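Local coordinates for protein arginase 1, mitochondrial (Arabidopsis thaliana, PDB 6VSU) that hydrolyses L-arginine to urea and L-ornithine with two manganese ions per subunit, and also converts agmatine to putrescine, at residues I204-E207 against G208-Q211; Y220-R223 against T224-K227. One frame throughout, in Å; residues are numbered along the deposited sequence.

Contact 1: I204-E207 against G208-Q211; sequences INQE and GREQ
The N-terminal turn of helix 206-215 is capped where Asn205 OD1 accepts from Gly208 N at 3.1 Å, the N-H pointing at the oxygen with an angle of 156°. This is a classical side-chain N-cap. CG of Asn205 stands between its own backbone N and carbonyl carbon (chi1 63°), a torsion that folds the amide back over the first turn. The i to i+4 pattern starts at once: Arg209 N donates to Asn205 O at 3.1 Å, and Glu210 N to Gln206 O at 2.8 Å. The helix is the crossover of a beta-alpha-beta unit between strands 193-201 and 218-221, and the Asn205 side chain lies about 6 Å from bound ornithine, nearest atoms. Arg209, extended from CG to NE, runs back past Asn205 O toward Ile204. Ile204 CG2 sits 3.7 Å from Arg209 NH2, over one guanidinium face and toward its rim, while a water links that NH2 to Ile204 O. Arg209 NH1 forms a salt bridge with Glu221. Gln206 OE1 packs 3.6 Å from Arg209 CD; the two side chains cross at about a right angle, their amide and guanidinium planes 25° apart. Glu207 is extended beyond CG, and its OE2 accepts from Asp171 N beside the ornithine-binding Tyr170.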
loop_
_atom_site.group_PDB
_atom_site.type_symbol
_atom_site.label_atom_id
_atom_site.label_comp_id
_atom_site.label_asym_id
_atom_site.label_seq_id
_atom_site.Cartn_x
_atom_site.Cartn_y
_atom_site.Cartn_z
ATOM N N ILE E 204 18.054 -18.527 15.606
ATOM C CA ILE E 204 18.463 -19.086 16.912
ATOM C C ILE E 204 19.949 -18.822 17.075
ATOM O O ILE E 204 20.703 -18.783 16.050
ATOM C CB ILE E 204 18.082 -20.581 16.971
ATOM C CG1 ILE E 204 18.473 -21.226 18.303
ATOM C CG2 ILE E 204 18.671 -21.366 15.818
ATOM C CD1 ILE E 204 17.826 -22.561 18.500
ATOM N N ASN E 205 20.355 -18.609 18.309
ATOM C CA ASN E 205 21.778 -18.340 18.610
ATOM C C ASN E 205 22.261 -19.359 19.631
ATOM O O ASN E 205 21.468 -20.208 20.012
ATOM C CB ASN E 205 21.965 -16.898 19.058
ATOM C CG ASN E 205 21.248 -16.522 20.333
ATOM O OD1 ASN E 205 20.544 -17.311 20.980
ATOM N ND2 ASN E 205 21.483 -15.309 20.752
ATOM N N GLN E 206 23.495 -19.226 20.089
ATOM C CA GLN E 206 24.099 -20.200 21.015
ATOM C C GLN E 206 23.230 -20.287 22.271
ATOM O O GLN E 206 22.919 -21.449 22.624
ATOM C CB GLN E 206 25.566 -19.936 21.325
ATOM C CG GLN E 206 26.299 -21.218 21.771
ATOM C CD GLN E 206 26.000 -22.487 20.968
ATOM O OE1 GLN E 206 26.042 -22.538 19.730
ATOM N NE2 GLN E 206 25.643 -23.549 21.672
ATOM N N GLU E 207 22.788 -19.149 22.846
ATOM C CA GLU E 207 21.892 -19.166 24.036
ATOM C C GLU E 207 20.656 -20.036 23.738
ATOM O O GLU E 207 20.305 -20.848 24.554
ATOM C CB GLU E 207 21.503 -17.772 24.567
ATOM C CG GLU E 207 20.670 -17.865 25.864
ATOM C CD GLU E 207 20.148 -16.643 26.638
ATOM O OE1 GLU E 207 20.620 -15.515 26.370
ATOM O OE2 GLU E 207 19.277 -16.848 27.568
ATOM N N GLY E 208 20.032 -19.922 22.590
ATOM C CA GLY E 208 18.868 -20.749 22.266
ATOM C C GLY E 208 19.204 -22.244 22.222
ATOM O O GLY E 208 18.309 -23.052 22.633
ATOM N N ARG E 209 20.334 -22.606 21.601
ATOM C CA ARG E 209 20.774 -24.025 21.478
ATOM C C ARG E 209 21.107 -24.605 22.860
ATOM O O ARG E 209 20.630 -25.697 23.161
ATOM C CB ARG E 209 21.957 -24.133 20.509
ATOM C CG ARG E 209 21.651 -23.691 19.085
ATOM C CD ARG E 209 22.893 -23.579 18.221
ATOM N NE ARG E 209 22.633 -23.060 16.887
ATOM C CZ ARG E 209 21.957 -23.721 15.965
ATOM N NH1 ARG E 209 21.469 -24.912 16.245
ATOM N NH2 ARG E 209 21.754 -23.192 14.776
ATOM N N GLU E 210 21.861 -23.857 23.669
ATOM C CA GLU E 210 22.217 -24.227 25.063
ATOM C C GLU E 210 20.976 -24.412 25.949
ATOM O O GLU E 210 20.871 -25.448 26.627
ATOM C CB GLU E 210 23.132 -23.191 25.681
ATOM C CG GLU E 210 24.529 -23.450 25.237
ATOM C CD GLU E 210 24.974 -24.844 25.694
ATOM O OE1 GLU E 210 24.606 -25.252 26.878
ATOM O OE2 GLU E 210 25.627 -25.540 24.863
ATOM N N GLN E 211 20.042 -23.484 25.868
ATOM C CA GLN E 211 18.748 -23.601 26.592
ATOM C C GLN E 211 17.994 -24.858 26.104
ATOM O O GLN E 211 17.412 -25.557 26.955
ATOM C CB GLN E 211 17.904 -22.309 26.472
ATOM C CG GLN E 211 18.467 -21.160 27.291
ATOM C CD GLN E 211 18.050 -21.181 28.748
ATOM O OE1 GLN E 211 18.757 -21.763 29.560
ATOM N NE2 GLN E 211 16.880 -20.604 29.081
HETATM O O HOH W 1 22.205 -20.258 14.515
#

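Contact 2: Y220-R223 against T224-K227; sequences YEMR and TFSK
Backbone hydrogen bonds carry the chain from the end of strand 218-221 through a short 3-10 turn into helix 225-232. Thr224 N donates to Glu221 O at 3.0 Å, and Phe225 N to Met222 O, also at 3.0 Å; both are i to i+3 bonds. Two waters add to these bonds. One accepts from Glu221 N and donates to Thr224 OG1 at 2.7 Å, and the other joins Met222 O to Ser226 N. Thr224 occupies the N-cap position, yet its hydroxyl makes no capping bond and is hydrogen-bonded to Asp228 instead.

The apolar part is a Met-aromatic contact. Bends at chi2 (-62°) and chi3 (-52°) lay the Met222 side chain alongside Phe225, placing SD obliquely 4.7 Å from the ring centroid, 30° off the ring normal, and CE 3.8 Å from Phe225 CB.

The charged part lies within 220-223. Arg223 grips Glu221 side-on with two nitrogens, NE to OE1 at 2.8 Å and NH2 to OE2 at 2.9 Å, each oxygen approached from above the carboxylate plane. Glu221 OE2 also takes a salt bridge from Arg209 NH1, so two arginines share the carboxylate. A leucine in place of Arg223 would probably cost Glu221 one of these partners and leave it freer to turn.

Strand 218-221 is the outermost strand at its end of the parallel sheet in this chain, paired with strand 193-201. Met222 and Phe225 both pack on Leu269, Phe225 also touches Leu232 farther along helix 225-232, and Met222 meets Arg272 of a neighbouring subunit.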
loop_
_atom_site.group_PDB
_atom_site.type_symbol
_atom_site.label_atom_id
_atom_site.label_comp_id
_atom_site.label_asym_id
_atom_site.label_seq_id
_atom_site.Cartn_x
_atom_site.Cartn_y
_atom_site.Cartn_z
ATOM N N TYR E 220 13.722 -28.574 15.545
ATOM C CA TYR E 220 13.826 -28.860 14.096
ATOM C C TYR E 220 14.073 -27.514 13.409
ATOM O O TYR E 220 13.218 -26.664 13.477
ATOM C CB TYR E 220 12.600 -29.633 13.595
ATOM C CG TYR E 220 12.496 -30.992 14.219
ATOM C CD1 TYR E 220 13.183 -32.052 13.666
ATOM C CD2 TYR E 220 11.872 -31.202 15.430
ATOM C CE1 TYR E 220 13.218 -33.292 14.270
ATOM C CE2 TYR E 220 11.850 -32.451 16.021
ATOM C CZ TYR E 220 12.512 -33.503 15.436
ATOM O OH TYR E 220 12.553 -34.752 16.001
ATOM N N GLU E 221 15.229 -27.351 12.809
ATOM C CA GLU E 221 15.621 -26.155 12.031
ATOM C C GLU E 221 15.310 -26.336 10.541
ATOM O O GLU E 221 15.408 -27.441 10.043
ATOM C CB GLU E 221 17.098 -25.899 12.253
ATOM C CG GLU E 221 17.421 -25.587 13.703
ATOM C CD GLU E 221 18.889 -25.281 13.918
ATOM O OE1 GLU E 221 19.436 -24.378 13.271
ATOM O OE2 GLU E 221 19.512 -25.978 14.699
ATOM N N MET E 222 14.889 -25.258 9.878
ATOM C CA MET E 222 14.502 -25.298 8.451
ATOM C C MET E 222 15.682 -25.740 7.571
ATOM O O MET E 222 15.427 -26.329 6.539
ATOM C CB MET E 222 13.949 -23.948 7.977
ATOM C CG MET E 222 12.618 -23.641 8.551
ATOM S SD MET E 222 11.330 -24.794 8.090
ATOM C CE MET E 222 11.499 -24.795 6.306
ATOM N N ARG E 223 16.921 -25.503 7.968
ATOM C CA ARG E 223 18.071 -26.018 7.212
ATOM C C ARG E 223 18.077 -27.552 7.090
ATOM O O ARG E 223 18.887 -28.006 6.310
ATOM C CB ARG E 223 19.374 -25.509 7.827
ATOM C CG ARG E 223 19.618 -25.880 9.274
ATOM C CD ARG E 223 20.800 -25.096 9.833
ATOM N NE ARG E 223 20.975 -25.418 11.241
ATOM C CZ ARG E 223 21.652 -26.491 11.704
ATOM N NH1 ARG E 223 22.212 -27.333 10.861
ATOM N NH2 ARG E 223 21.713 -26.770 13.008
ATOM N N THR E 224 17.312 -28.336 7.879
ATOM C CA THR E 224 17.258 -29.809 7.760
ATOM C C THR E 224 15.826 -30.232 7.430
ATOM O O THR E 224 15.517 -31.443 7.498
ATOM C CB THR E 224 17.803 -30.513 9.014
ATOM O OG1 THR E 224 16.926 -30.281 10.145
ATOM C CG2 THR E 224 19.237 -30.092 9.283
ATOM N N PHE E 225 14.995 -29.303 6.990
ATOM C CA PHE E 225 13.578 -29.612 6.688
ATOM C C PHE E 225 13.428 -30.602 5.516
ATOM O O PHE E 225 12.590 -31.483 5.691
ATOM C CB PHE E 225 12.770 -28.336 6.485
ATOM C CG PHE E 225 11.288 -28.592 6.342
ATOM C CD1 PHE E 225 10.543 -29.062 7.387
ATOM C CD2 PHE E 225 10.669 -28.380 5.131
ATOM C CE1 PHE E 225 9.179 -29.269 7.256
ATOM C CE2 PHE E 225 9.313 -28.598 4.984
ATOM C CZ PHE E 225 8.568 -29.079 6.040
ATOM N N SER E 226 14.240 -30.548 4.448
ATOM C CA SER E 226 14.266 -31.584 3.375
ATOM C C SER E 226 14.289 -32.983 4.002
ATOM O O SER E 226 13.481 -33.796 3.592
ATOM C CB SER E 226 15.444 -31.440 2.449
ATOM O OG SER E 226 15.395 -30.199 1.764
ATOM N N LYS E 227 15.163 -33.216 4.982
ATOM C CA LYS E 227 15.386 -34.543 5.618
ATOM C C LYS E 227 14.210 -34.860 6.574
ATOM O O LYS E 227 13.704 -35.997 6.586
ATOM C CB LYS E 227 16.766 -34.487 6.275
ATOM C CG LYS E 227 17.337 -35.818 6.733
ATOM C CD LYS E 227 17.387 -36.044 8.258
ATOM C CE LYS E 227 18.444 -35.244 9.016
ATOM N NZ LYS E 227 17.844 -34.495 10.172
HETATM O O HOH W 2 17.307 -29.400 12.639
HETATM O O HOH W 3 15.677 -27.663 4.031
#

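Followed from the N terminus, the chain leaves strand 193-201, comes back along helix 206-215, runs into strand 218-221, parallel to the first, and turns into helix 225-232. The contacts are in series, neither nesting nor crossing, their centres about 17 Å apart: contact 1 closes the first turn of the helix, contact 2 the strand-to-helix turn. They exemplify how local caps and turns join successive elements of an alpha/beta fold. A salt bridge between Arg209 NH1 and Glu221 OE2 (2.7 Å) fastens the start of the helix to the end of the following strand. Ile204 CG2 packs 4.0 Å from Glu221 OE1. Arg209, Glu221 and Arg223 all pack on Glu82 of a neighbouring subunit.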